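Local coordinates for possible galactose mutarotase (Streptomyces platensis subsp. rosaceus, PDB 4RNL), which is probably an aldose 1-epimerase that interconverts the alpha and beta anomers of galactose or a related sugar, although its true substrate is not established, at residues T180-N186 with A303-T309; G188-S192 with G293-Y299; A196-L202 with F231-V237; E253-A259 with A271-E276; S266-L270 with A339-R343. All coordinates share one frame; numbering follows the deposited sequence.

Contact 1: T180-N186 with A303-T309. With GOL (glycerol), chain E.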
# COMPACT_ATOMS: atom_id res chain seq x y z
N THR A 180 -3.69 2.06 3.64
CA THR A 180 -3.36 1.31 2.43
C THR A 180 -2.11 0.50 2.69
O THR A 180 -1.49 0.64 3.74
CB THR A 180 -3.09 2.24 1.22
OG1 THR A 180 -3.03 1.46 0.01
CG2 THR A 180 -1.77 3.00 1.38
N ASN A 181 -1.76 -0.35 1.74
CA ASN A 181 -0.47 -1.02 1.80
C ASN A 181 0.38 -0.56 0.63
O ASN A 181 -0.09 -0.52 -0.51
CB ASN A 181 -0.61 -2.54 1.80
CG ASN A 181 0.74 -3.22 1.97
OD1 ASN A 181 1.47 -3.42 1.00
ND2 ASN A 181 1.10 -3.51 3.21
N HIS A 182 1.62 -0.20 0.92
CA HIS A 182 2.49 0.47 -0.05
C HIS A 182 3.49 -0.52 -0.66
O HIS A 182 4.62 -0.16 -0.96
CB HIS A 182 3.22 1.60 0.67
CG HIS A 182 3.67 2.71 -0.22
ND1 HIS A 182 4.55 2.52 -1.27
CD2 HIS A 182 3.39 4.04 -0.20
CE1 HIS A 182 4.78 3.68 -1.86
NE2 HIS A 182 4.10 4.62 -1.23
N THR A 183 3.07 -1.77 -0.85
CA THR A 183 3.92 -2.76 -1.53
C THR A 183 4.25 -2.28 -2.96
O THR A 183 3.37 -1.80 -3.68
CB THR A 183 3.21 -4.14 -1.57
OG1 THR A 183 3.28 -4.76 -0.27
CG2 THR A 183 3.85 -5.07 -2.59
N TYR A 184 5.52 -2.38 -3.35
CA TYR A 184 5.90 -2.22 -4.75
C TYR A 184 6.24 -3.61 -5.28
O TYR A 184 6.95 -4.39 -4.60
CB TYR A 184 7.19 -1.42 -4.93
CG TYR A 184 7.31 -0.02 -4.37
CD1 TYR A 184 7.30 0.21 -3.00
CD2 TYR A 184 7.54 1.06 -5.21
CE1 TYR A 184 7.47 1.49 -2.48
CE2 TYR A 184 7.72 2.34 -4.71
CZ TYR A 184 7.68 2.54 -3.35
OH TYR A 184 7.87 3.81 -2.85
N LEU A 185 5.81 -3.91 -6.50
CA LEU A 185 6.05 -5.21 -7.09
C LEU A 185 6.82 -5.11 -8.40
O LEU A 185 6.63 -4.20 -9.21
CB LEU A 185 4.73 -5.95 -7.33
CG LEU A 185 3.97 -6.36 -6.07
CD1 LEU A 185 2.56 -6.78 -6.43
CD2 LEU A 185 4.72 -7.48 -5.34
N ASN A 186 7.74 -6.06 -8.60
CA ASN A 186 8.29 -6.33 -9.92
C ASN A 186 8.01 -7.80 -10.19
O ASN A 186 8.61 -8.68 -9.56
CB ASN A 186 9.80 -6.04 -9.96
CG ASN A 186 10.39 -6.15 -11.37
OD1 ASN A 186 10.04 -7.06 -12.13
ND2 ASN A 186 11.29 -5.23 -11.71
N ALA A 303 12.17 0.30 -10.37
CA ALA A 303 12.56 -1.07 -10.02
C ALA A 303 11.33 -1.89 -9.68
O ALA A 303 11.32 -3.11 -9.85
CB ALA A 303 13.55 -1.08 -8.86
N GLY A 304 10.29 -1.21 -9.19
CA GLY A 304 9.02 -1.85 -8.88
C GLY A 304 7.88 -0.84 -9.00
O GLY A 304 8.13 0.36 -9.14
N LEU A 305 6.64 -1.32 -8.96
CA LEU A 305 5.47 -0.46 -9.13
C LEU A 305 4.60 -0.60 -7.91
O LEU A 305 4.30 -1.72 -7.49
CB LEU A 305 4.66 -0.90 -10.35
CG LEU A 305 5.47 -1.10 -11.62
CD1 LEU A 305 4.61 -1.75 -12.70
CD2 LEU A 305 6.01 0.25 -12.09
N ALA A 306 4.19 0.53 -7.34
CA ALA A 306 3.26 0.48 -6.22
C ALA A 306 1.85 0.77 -6.73
O ALA A 306 1.63 1.78 -7.41
CB ALA A 306 3.65 1.47 -5.12
N LEU A 307 0.91 -0.11 -6.41
CA LEU A 307 -0.50 0.10 -6.71
C LEU A 307 -1.22 0.17 -5.38
O LEU A 307 -1.54 -0.86 -4.79
CB LEU A 307 -1.05 -1.06 -7.54
CG LEU A 307 -0.37 -1.30 -8.89
CD1 LEU A 307 -0.81 -2.62 -9.51
CD2 LEU A 307 -0.69 -0.17 -9.82
N GLU A 308 -1.44 1.38 -4.88
CA GLU A 308 -1.98 1.56 -3.54
C GLU A 308 -3.45 1.90 -3.60
O GLU A 308 -3.83 2.98 -4.07
CB GLU A 308 -1.24 2.69 -2.82
CG GLU A 308 0.27 2.63 -2.99
CD GLU A 308 0.91 3.99 -2.82
OE1 GLU A 308 0.51 4.72 -1.90
OE2 GLU A 308 1.80 4.34 -3.63
N THR A 309 -4.28 0.99 -3.11
CA THR A 309 -5.73 1.23 -3.10
C THR A 309 -6.04 2.17 -1.95
O THR A 309 -5.52 1.99 -0.84
CB THR A 309 -6.49 -0.08 -2.96
OG1 THR A 309 -6.05 -0.74 -1.77
CG2 THR A 309 -6.20 -1.00 -4.16
C1 GOL E . 3.07 7.47 -3.49
O1 GOL E . 2.57 6.82 -2.35
C2 GOL E . 3.37 8.93 -3.19
O2 GOL E . 2.43 9.78 -3.86
C3 GOL E . 4.79 9.22 -3.67
O3 GOL E . 5.05 10.61 -3.71
O HOH W 1 -2.58 -1.32 -1.75
O HOH W 2 -4.15 -1.89 0.38
O HOH W 3 1.92 -3.05 -6.30
O HOH W 4 0.66 -2.66 -3.98
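Glu308 lays its carboxylate over one face of the His182 imidazole, the two planes 32° apart, with OE2 above the rim 3.3 Å from NE2 and badly angled for a hydrogen bond. The link runs instead through O1 of a glycerol, probably from the crystallisation liquor, which accepts from His182 NE2 at 2.9 Å and donates to Glu308 OE2 at 2.9 Å. The Tyr184 ring carries the methyl of Ala306 on one face, CB standing 4.1 Å from the ring centroid, and has Gly304 O at its edge; its hydroxyl bonds to Ser76 O. Gly304 suits its place because a CB would press on Tyr184 CB.

Backbone pairing is firm at Leu185 and Leu305, N to O both ways. Beyond it Asn186, its CG trans to the backbone N (chi1 -173°), sends ND2 2.8 Å to Ala303 O, and at the far end Thr180 OG1 donates to Thr309 O at 2.7 Å. Between these, where Asn181 OD1 closes an Asx turn on Thr183 N, the strands part and water bridges Asn181 O and Leu307 O. With Arg88, His113 and Asp242 binding the glycerol, the pocket is consistent with the sugar site of the aldose 1-epimerase beta-sandwich.

Contact 2: G188-S192 with G293-Y299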
# COMPACT_ATOMS: atom_id res chain seq x y z
N GLY A 188 8.77 -9.70 -12.45
CA GLY A 188 9.90 -10.43 -13.00
C GLY A 188 10.96 -10.69 -11.95
O GLY A 188 11.99 -11.32 -12.22
N GLY A 189 10.71 -10.21 -10.73
CA GLY A 189 11.66 -10.32 -9.63
C GLY A 189 12.22 -8.96 -9.25
O GLY A 189 12.49 -8.14 -10.13
N ASP A 190 12.41 -8.71 -7.95
CA ASP A 190 12.81 -7.37 -7.50
C ASP A 190 14.20 -6.98 -8.00
O ASP A 190 14.53 -5.79 -8.05
CB ASP A 190 12.76 -7.25 -5.97
CG ASP A 190 13.83 -8.05 -5.29
OD1 ASP A 190 13.82 -9.30 -5.42
OD2 ASP A 190 14.71 -7.45 -4.61
N GLY A 191 15.00 -7.96 -8.37
CA GLY A 191 16.34 -7.66 -8.87
C GLY A 191 16.43 -7.65 -10.39
O GLY A 191 17.54 -7.59 -10.93
N SER A 192 15.30 -7.70 -11.08
CA SER A 192 15.32 -7.90 -12.54
C SER A 192 15.45 -6.61 -13.35
O SER A 192 15.42 -6.65 -14.58
CB SER A 192 14.08 -8.67 -13.01
OG SER A 192 12.90 -7.92 -12.76
N GLY A 293 18.50 -4.16 -2.47
CA GLY A 293 17.28 -4.83 -2.06
C GLY A 293 17.48 -6.28 -1.66
O GLY A 293 18.61 -6.76 -1.62
N THR A 294 16.38 -6.98 -1.37
CA THR A 294 16.50 -8.32 -0.80
C THR A 294 17.20 -9.30 -1.72
O THR A 294 17.91 -10.18 -1.27
CB THR A 294 15.15 -8.92 -0.38
OG1 THR A 294 14.50 -9.52 -1.50
CG2 THR A 294 14.29 -7.85 0.16
N SER A 295 17.01 -9.14 -3.03
CA SER A 295 17.68 -10.04 -3.97
C SER A 295 19.12 -9.62 -4.27
O SER A 295 19.75 -10.19 -5.16
CB SER A 295 16.86 -10.23 -5.24
OG SER A 295 15.62 -10.85 -4.94
N GLY A 296 19.64 -8.65 -3.52
CA GLY A 296 21.05 -8.28 -3.61
C GLY A 296 21.42 -7.34 -4.75
O GLY A 296 22.60 -7.15 -5.05
N VAL A 297 20.40 -6.74 -5.37
CA VAL A 297 20.60 -5.85 -6.51
C VAL A 297 20.16 -4.45 -6.09
O VAL A 297 19.11 -4.30 -5.49
CB VAL A 297 19.74 -6.31 -7.71
CG1 VAL A 297 19.89 -5.34 -8.87
CG2 VAL A 297 20.13 -7.72 -8.14
N PRO A 298 20.98 -3.44 -6.39
CA PRO A 298 20.57 -2.06 -6.10
C PRO A 298 19.36 -1.63 -6.92
O PRO A 298 19.29 -1.95 -8.12
CB PRO A 298 21.80 -1.22 -6.47
CG PRO A 298 22.66 -2.12 -7.32
CD PRO A 298 22.38 -3.52 -6.86
N TYR A 299 18.42 -0.93 -6.29
CA TYR A 299 17.18 -0.53 -6.95
C TYR A 299 17.34 0.79 -7.70
O TYR A 299 17.65 1.82 -7.10
CB TYR A 299 16.06 -0.37 -5.90
CG TYR A 299 15.57 -1.65 -5.26
CD1 TYR A 299 15.55 -2.85 -5.96
CD2 TYR A 299 15.11 -1.65 -3.95
CE1 TYR A 299 15.10 -4.02 -5.37
CE2 TYR A 299 14.66 -2.81 -3.35
CZ TYR A 299 14.65 -3.99 -4.06
OH TYR A 299 14.19 -5.14 -3.46
O HOH W 5 17.45 -6.59 -5.03
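The carboxylate of Asp190 is the tight centre of this contact, and several donors from 293-299 close round it. Tyr299 OH donates a hydrogen bond to Asp190 OD2 at 2.6 Å, arriving on the anti side and 24° out of the carboxylate plane, with ring and carboxylate 75° apart. The backbone N of Ser295 takes the syn lone pair of the same OD2 in a longer bond of 3.3 Å. A water adds a third grip, donating to Asp190 OD2 while accepting from Val297 N. Ser295 OG donates to Asp190 OD1, though its modelled 2.4 Å is too short to be trusted in detail. A chi1 of 70° brings the acid group round over its own backbone toward these donors. Aspartate fits here because both oxygens of one short side chain are used; the phenol oxygen has a further partner in Gly63 N. Gly293 lies against the Tyr299 ring, where any CB would run into CZ.

The other side is looser and nearer solvent. Val297 CG2 merely rests 3.8 Å from Gly191 O, and a CB on Gly191 would run into that methyl, which is consistent with a glycine at this position. Two type I beta turns, Gly189 to Ser192 and Gly293 to Gly296, are tied together by a buried aspartate that accepts the backbone N-H of Ser295 in the facing turn.

Contact 3: A196-L202 with F231-V237. With PO4 (phosphate ion), chain G.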
# COMPACT_ATOMS: atom_id res chain seq x y z
N ALA A 196 9.03 -1.13 -15.95
CA ALA A 196 8.25 -0.26 -16.84
C ALA A 196 7.70 -1.02 -18.05
O ALA A 196 6.79 -0.53 -18.74
CB ALA A 196 9.06 0.96 -17.29
N GLY A 197 8.26 -2.20 -18.31
CA GLY A 197 7.77 -3.08 -19.36
C GLY A 197 6.54 -3.89 -18.98
O GLY A 197 5.92 -4.52 -19.85
N HIS A 198 6.17 -3.88 -17.70
CA HIS A 198 4.95 -4.57 -17.27
C HIS A 198 3.73 -3.98 -17.95
O HIS A 198 3.64 -2.77 -18.15
CB HIS A 198 4.71 -4.46 -15.76
CG HIS A 198 5.68 -5.23 -14.92
ND1 HIS A 198 6.90 -5.66 -15.38
CD2 HIS A 198 5.59 -5.65 -13.63
CE1 HIS A 198 7.53 -6.31 -14.42
NE2 HIS A 198 6.76 -6.31 -13.34
N GLU A 199 2.76 -4.83 -18.27
CA GLU A 199 1.51 -4.37 -18.86
C GLU A 199 0.49 -4.18 -17.75
O GLU A 199 0.31 -5.06 -16.90
CB GLU A 199 1.00 -5.38 -19.89
CG GLU A 199 1.95 -5.52 -21.08
CD GLU A 199 1.51 -6.56 -22.08
OE1 GLU A 199 0.67 -7.43 -21.72
OE2 GLU A 199 2.00 -6.52 -23.24
N LEU A 200 -0.15 -3.01 -17.75
CA LEU A 200 -1.13 -2.68 -16.72
C LEU A 200 -2.46 -2.37 -17.38
O LEU A 200 -2.50 -1.65 -18.37
CB LEU A 200 -0.67 -1.45 -15.92
CG LEU A 200 -1.64 -0.93 -14.85
CD1 LEU A 200 -1.88 -2.00 -13.80
CD2 LEU A 200 -1.12 0.34 -14.22
N ARG A 201 -3.53 -2.94 -16.84
CA ARG A 201 -4.89 -2.51 -17.17
C ARG A 201 -5.56 -2.01 -15.90
O ARG A 201 -5.47 -2.66 -14.86
CB ARG A 201 -5.70 -3.67 -17.77
CG ARG A 201 -7.12 -3.25 -18.16
CD ARG A 201 -7.95 -4.40 -18.75
NE ARG A 201 -8.33 -5.37 -17.72
CZ ARG A 201 -9.31 -5.18 -16.83
NH1 ARG A 201 -10.01 -4.06 -16.83
NH2 ARG A 201 -9.57 -6.12 -15.94
N LEU A 202 -6.23 -0.86 -15.97
CA LEU A 202 -6.96 -0.33 -14.81
C LEU A 202 -8.41 -0.13 -15.16
O LEU A 202 -8.73 0.37 -16.25
CB LEU A 202 -6.38 1.02 -14.34
CG LEU A 202 -4.92 1.07 -13.90
CD1 LEU A 202 -4.52 2.53 -13.65
CD2 LEU A 202 -4.70 0.21 -12.65
N PHE A 231 -5.29 3.67 -19.13
CA PHE A 231 -4.93 2.25 -18.94
C PHE A 231 -6.16 1.37 -19.07
O PHE A 231 -6.19 0.25 -18.53
CB PHE A 231 -4.28 2.01 -17.56
CG PHE A 231 -2.86 2.50 -17.44
CD1 PHE A 231 -1.80 1.70 -17.87
CD2 PHE A 231 -2.57 3.73 -16.85
CE1 PHE A 231 -0.48 2.14 -17.75
CE2 PHE A 231 -1.25 4.18 -16.73
CZ PHE A 231 -0.20 3.38 -17.17
N ARG A 232 -7.18 1.85 -19.76
CA ARG A 232 -8.42 1.09 -19.87
C ARG A 232 -8.20 -0.21 -20.65
O ARG A 232 -8.87 -1.22 -20.39
CB ARG A 232 -9.53 1.94 -20.48
CG ARG A 232 -10.07 3.03 -19.52
CD ARG A 232 -11.05 3.94 -20.24
NE ARG A 232 -10.42 4.59 -21.39
CZ ARG A 232 -11.09 5.18 -22.38
NH1 ARG A 232 -12.41 5.22 -22.37
NH2 ARG A 232 -10.42 5.73 -23.39
N ALA A 233 -7.26 -0.17 -21.59
CA ALA A 233 -6.77 -1.38 -22.28
C ALA A 233 -5.35 -1.67 -21.82
O ALA A 233 -4.54 -0.74 -21.71
CB ALA A 233 -6.81 -1.18 -23.79
N ALA A 234 -5.03 -2.94 -21.56
CA ALA A 234 -3.71 -3.31 -21.04
C ALA A 234 -2.60 -2.77 -21.92
O ALA A 234 -2.66 -2.92 -23.13
CB ALA A 234 -3.58 -4.81 -20.92
N ARG A 235 -1.59 -2.16 -21.31
CA ARG A 235 -0.46 -1.60 -22.06
C ARG A 235 0.74 -1.45 -21.14
O ARG A 235 0.57 -1.36 -19.92
CB ARG A 235 -0.83 -0.23 -22.63
CG ARG A 235 -1.55 0.65 -21.61
CD ARG A 235 -1.34 2.15 -21.85
NE ARG A 235 -0.09 2.60 -21.24
CZ ARG A 235 0.07 3.78 -20.65
NH1 ARG A 235 -0.93 4.65 -20.59
NH2 ARG A 235 1.24 4.08 -20.11
N ALA A 236 1.94 -1.38 -21.71
CA ALA A 236 3.14 -1.17 -20.91
C ALA A 236 3.02 0.11 -20.08
O ALA A 236 2.50 1.12 -20.57
CB ALA A 236 4.37 -1.10 -21.81
N VAL A 237 3.46 0.06 -18.82
CA VAL A 237 3.43 1.24 -17.96
C VAL A 237 4.26 2.36 -18.59
O VAL A 237 3.77 3.49 -18.76
CB VAL A 237 3.92 0.91 -16.53
CG1 VAL A 237 4.06 2.20 -15.71
CG2 VAL A 237 2.93 -0.04 -15.84
P PO4 G . -13.09 6.93 -25.76
O1 PO4 G . -13.69 8.07 -26.55
O2 PO4 G . -11.62 7.17 -25.55
O3 PO4 G . -13.80 6.81 -24.43
O4 PO4 G . -13.26 5.65 -26.55
O HOH W 6 -10.29 -1.43 -18.08
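With chi1 of 177° swinging Leu200 CG away from its backbone N, and -75° setting the Phe231 ring anti to its carbonyl carbon, the two side chains cross at about a right angle, and Leu200 CD2 rests over a ring face, 4.0 Å from the Phe231 centroid. The setting is the outer edge of a large antiparallel sheet, where 235-236, the last strand, pairs with 199-202. Leu200 and Arg235 exchange backbone bonds, Leu202 N reaches Phe231 O at 2.8 Å, and Val237 N meets His198 O almost along the C=O axis. Leucines suit the inner face, which packs on Leu279 and Leu281.

Arg235 covers the other face of the Phe231 ring, NH1 over its centre, while NE and NH2 grip Ala236 O side-on; NH2 also bonds Tyr241 OH, and NH1 serves Asp230 O and Arg228 O. A leucine here would probably strand those carbonyl oxygens without their donors and leave the ring freer to shift. Arg201, salt-bridged to Glu260, shares a water with Leu202 O and Arg232 O. Arg232, salt-bridged to Asp230, holds a phosphate, probably from the crystallisation liquor, end-on: NH1 to O3 at 3.0 Å and NH2 to O2 at 2.9 Å.

Contact 4: E253-A259 with A271-E276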
# COMPACT_ATOMS: atom_id res chain seq x y z
N GLU A 253 -18.90 -2.18 -1.46
CA GLU A 253 -18.99 -2.95 -0.22
C GLU A 253 -18.21 -4.27 -0.26
O GLU A 253 -17.80 -4.79 0.78
CB GLU A 253 -20.44 -3.21 0.16
CG GLU A 253 -21.18 -1.96 0.60
CD GLU A 253 -22.60 -2.27 1.01
OE1 GLU A 253 -22.78 -3.20 1.82
OE2 GLU A 253 -23.53 -1.60 0.51
N ALA A 254 -18.02 -4.81 -1.46
CA ALA A 254 -17.24 -6.04 -1.65
C ALA A 254 -16.18 -5.75 -2.69
O ALA A 254 -16.41 -4.95 -3.60
CB ALA A 254 -18.15 -7.17 -2.10
N PRO A 255 -15.01 -6.39 -2.57
CA PRO A 255 -13.94 -6.06 -3.51
C PRO A 255 -14.24 -6.56 -4.92
O PRO A 255 -14.95 -7.55 -5.10
CB PRO A 255 -12.72 -6.78 -2.93
CG PRO A 255 -13.30 -7.90 -2.10
CD PRO A 255 -14.58 -7.36 -1.55
N ARG A 256 -13.71 -5.86 -5.92
CA ARG A 256 -13.79 -6.30 -7.31
C ARG A 256 -12.45 -6.01 -7.96
O ARG A 256 -11.72 -5.13 -7.50
CB ARG A 256 -14.94 -5.59 -8.05
CG ARG A 256 -14.65 -4.16 -8.55
CD ARG A 256 -14.36 -3.16 -7.42
NE ARG A 256 -14.59 -1.77 -7.83
CZ ARG A 256 -14.25 -0.71 -7.10
NH1 ARG A 256 -14.50 0.51 -7.53
NH2 ARG A 256 -13.65 -0.87 -5.92
N THR A 257 -12.11 -6.76 -9.00
CA THR A 257 -10.83 -6.58 -9.68
C THR A 257 -10.78 -5.20 -10.33
O THR A 257 -11.67 -4.85 -11.10
CB THR A 257 -10.63 -7.64 -10.77
OG1 THR A 257 -10.67 -8.94 -10.16
CG2 THR A 257 -9.29 -7.45 -11.49
N VAL A 258 -9.75 -4.42 -10.02
CA VAL A 258 -9.64 -3.06 -10.55
C VAL A 258 -8.34 -2.86 -11.32
O VAL A 258 -8.17 -1.87 -12.04
CB VAL A 258 -9.71 -1.99 -9.44
CG1 VAL A 258 -11.08 -2.02 -8.75
CG2 VAL A 258 -8.57 -2.20 -8.44
N ALA A 259 -7.41 -3.80 -11.16
CA ALA A 259 -6.13 -3.68 -11.84
C ALA A 259 -5.60 -5.05 -12.20
O ALA A 259 -5.72 -6.00 -11.42
CB ALA A 259 -5.12 -2.95 -10.96
N ALA A 271 -3.83 -9.89 -10.29
CA ALA A 271 -5.14 -9.25 -10.33
C ALA A 271 -5.37 -8.64 -8.96
O ALA A 271 -5.35 -9.35 -7.94
CB ALA A 271 -6.23 -10.27 -10.66
N LEU A 272 -5.58 -7.33 -8.93
CA LEU A 272 -5.75 -6.59 -7.69
C LEU A 272 -7.22 -6.23 -7.53
O LEU A 272 -7.78 -5.55 -8.40
CB LEU A 272 -4.92 -5.29 -7.75
CG LEU A 272 -4.79 -4.47 -6.46
CD1 LEU A 272 -4.12 -5.29 -5.39
CD2 LEU A 272 -4.02 -3.17 -6.68
N ALA A 273 -7.83 -6.69 -6.44
CA ALA A 273 -9.24 -6.39 -6.18
C ALA A 273 -9.36 -5.56 -4.92
O ALA A 273 -8.58 -5.74 -3.97
CB ALA A 273 -10.04 -7.68 -6.05
N THR A 274 -10.32 -4.63 -4.89
CA THR A 274 -10.44 -3.75 -3.74
C THR A 274 -11.84 -3.19 -3.56
O THR A 274 -12.63 -3.16 -4.50
CB THR A 274 -9.43 -2.58 -3.82
OG1 THR A 274 -9.38 -1.88 -2.56
CG2 THR A 274 -9.81 -1.59 -4.93
N THR A 275 -12.12 -2.75 -2.34
CA THR A 275 -13.34 -2.02 -2.01
C THR A 275 -13.14 -0.52 -2.24
O THR A 275 -14.11 0.25 -2.29
CB THR A 275 -13.68 -2.22 -0.54
OG1 THR A 275 -12.53 -1.92 0.25
CG2 THR A 275 -14.11 -3.67 -0.28
N GLU A 276 -11.89 -0.10 -2.36
CA GLU A 276 -11.55 1.33 -2.42
C GLU A 276 -11.97 2.01 -3.72
O GLU A 276 -12.08 1.36 -4.77
CB GLU A 276 -10.03 1.49 -2.25
CG GLU A 276 -9.53 1.14 -0.85
CD GLU A 276 -9.92 2.19 0.19
OE1 GLU A 276 -10.02 3.38 -0.17
OE2 GLU A 276 -10.12 1.82 1.37
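Thr274 O accepts twice from Arg256, from the backbone N at 3.2 Å and from NH2 at 2.9 Å, the two donors reaching it from opposite faces of its carbonyl plane; Thr274 N returns a bond to Arg256 O. That one side-chain nitrogen, NH2, also serves Glu276 O at 3.0 Å, so both its protons are spent on backbone oxygens lying at the edge of the guanidinium. The chain doubles back to do this: CG sits between the backbone N and the carbonyl carbon, and a bend at chi2 (-63°) brings the head over the end of the neighbouring strand. NH1 goes to Asp248 O, while Val258 CG1 lies over one face of the guanidinium. An arginine fits because its several N-H groups can answer a cluster of carbonyls where regular pairing stops.

Further along, Leu272 O also accepts twice, from Val258 N at 2.8 Å, almost straight, and from Ala259 N at 3.3 Å. Two residues facing one make this a classic beta bulge in the hairpin of strands 256-262 and 268-274. Leu272 N answers with a straight bond to Ala259 O.

At the end of the strand, Thr274 OG1 accepts from Glu276 N at 3.1 Å, an ST turn, and pairs with the hydroxyl of Thr336. Thr275 turns OG1 to Glu335 N and lays its methyl CG2 3.7 Å from Pro255 N. The Glu276 carboxylate is taken up by Ser334 and His311.

Contact 5: S266-L270 with A339-R343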
# COMPACT_ATOMS: atom_id res chain seq x y z
N SER A 266 8.37 -13.34 -17.52
CA SER A 266 8.26 -14.43 -16.55
C SER A 266 6.90 -15.09 -16.65
O SER A 266 6.72 -16.25 -16.25
CB SER A 266 8.43 -13.90 -15.14
OG SER A 266 7.31 -13.10 -14.77
N GLY A 267 5.95 -14.34 -17.18
CA GLY A 267 4.57 -14.80 -17.24
C GLY A 267 3.76 -14.60 -15.97
O GLY A 267 2.59 -15.00 -15.93
N ARG A 268 4.34 -13.97 -14.94
CA ARG A 268 3.60 -13.73 -13.70
C ARG A 268 2.53 -12.66 -13.89
O ARG A 268 2.77 -11.64 -14.54
CB ARG A 268 4.53 -13.33 -12.56
CG ARG A 268 5.48 -14.45 -12.12
CD ARG A 268 6.08 -14.18 -10.73
NE ARG A 268 7.12 -15.16 -10.40
CZ ARG A 268 8.37 -15.12 -10.85
NH1 ARG A 268 8.75 -14.13 -11.66
NH2 ARG A 268 9.24 -16.05 -10.50
N ALA A 269 1.36 -12.91 -13.32
CA ALA A 269 0.23 -11.98 -13.43
C ALA A 269 -0.32 -11.68 -12.05
O ALA A 269 -0.36 -12.55 -11.19
CB ALA A 269 -0.86 -12.57 -14.31
N LEU A 270 -0.77 -10.44 -11.87
CA LEU A 270 -1.45 -10.02 -10.65
C LEU A 270 -2.80 -9.44 -11.00
O LEU A 270 -2.90 -8.60 -11.91
CB LEU A 270 -0.64 -8.94 -9.94
CG LEU A 270 -1.33 -8.19 -8.80
CD1 LEU A 270 -1.52 -9.11 -7.59
CD2 LEU A 270 -0.51 -6.98 -8.42
N ALA A 339 -4.13 -11.24 -6.10
CA ALA A 339 -4.25 -12.61 -6.61
C ALA A 339 -3.23 -12.87 -7.71
O ALA A 339 -3.29 -12.25 -8.78
CB ALA A 339 -5.67 -12.88 -7.12
N PHE A 340 -2.29 -13.77 -7.45
CA PHE A 340 -1.23 -14.07 -8.40
C PHE A 340 -1.56 -15.30 -9.23
O PHE A 340 -2.18 -16.24 -8.74
CB PHE A 340 0.12 -14.26 -7.68
CG PHE A 340 0.63 -13.01 -7.01
CD1 PHE A 340 0.19 -12.66 -5.74
CD2 PHE A 340 1.52 -12.17 -7.67
CE1 PHE A 340 0.65 -11.49 -5.13
CE2 PHE A 340 1.98 -11.01 -7.07
CZ PHE A 340 1.54 -10.66 -5.80
N SER A 341 -1.13 -15.28 -10.49
CA SER A 341 -1.33 -16.41 -11.39
C SER A 341 -0.28 -16.30 -12.47
O SER A 341 0.64 -15.49 -12.36
CB SER A 341 -2.73 -16.37 -12.01
OG SER A 341 -2.91 -15.18 -12.75
N VAL A 342 -0.42 -17.08 -13.54
CA VAL A 342 0.51 -16.98 -14.67
C VAL A 342 -0.26 -17.00 -15.97
O VAL A 342 -1.40 -17.46 -16.01
CB VAL A 342 1.56 -18.11 -14.68
CG1 VAL A 342 2.45 -18.03 -13.45
CG2 VAL A 342 0.90 -19.47 -14.78
N ARG A 343 0.37 -16.49 -17.03
CA ARG A 343 -0.15 -16.60 -18.39
C ARG A 343 0.92 -17.17 -19.30
O ARG A 343 2.12 -17.04 -19.04
CB ARG A 343 -0.54 -15.23 -18.95
CG ARG A 343 -1.46 -14.40 -18.10
CD ARG A 343 -1.88 -13.16 -18.88
NE ARG A 343 -2.42 -12.12 -18.02
CZ ARG A 343 -2.49 -10.83 -18.36
NH1 ARG A 343 -2.05 -10.44 -19.55
NH2 ARG A 343 -2.99 -9.94 -17.51
OXT ARG A 343 0.61 -17.76 -20.34
O HOH W 7 -3.12 -9.86 -14.81
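Leu270 CD1 sits over one face of the Phe340 ring, 4.0 Å from its centroid and 13° off the normal. Its chi1 of 168° carries CG to the far side from the backbone N, the leucine extends beneath the ring, and both side chains press inward on Leu185 of the facing sheet. A serine in place of Phe340 would probably open a gap over Leu270 and Leu185.

Ala269 and Ser341 form the hydrogen-bonded pair beside it, Ala269 N to Ser341 O at 2.8 Å, the alanine being small enough for the Arg343 side chain to pass it. Arg343 N closes the pairing on Gly267 O at 2.9 Å, where a CB on Gly267 would clash with Arg343 O.

Farther out, Arg343 NH2 reaches Leu270 O through a water, and its guanidinium makes a cation-pi contact with Tyr262. Ser266 OG accepts Arg268 N in an ST turn, and Arg268 is anchored on Ala50 O and Leu187 O. This is regular antiparallel pairing, placing the C-terminal strand within the large sheet of the mutarotase beta-sandwich.

Contact 1 is the core of the set, wholly buried about 6 Å from the chain centre (centre to centre), and it alone carries bound glycerol; its chemistry mixes strand pairing with pocket polar groups. Contacts 3, 4 and 5 all belong to another, larger antiparallel sheet. Contacts 4 and 5 share strand 268-274, meeting where Ala271 follows Leu270, whereas contact 3 holds the sheet's outer edge and has more exposed arginines. Their inner aliphatic side chains face contact 1: Leu272 meets Leu307, and Val237 meets Leu305. Contact 2 differs, joining loops near the surface around one carboxylate, its centre about 28 Å from that of contact 4.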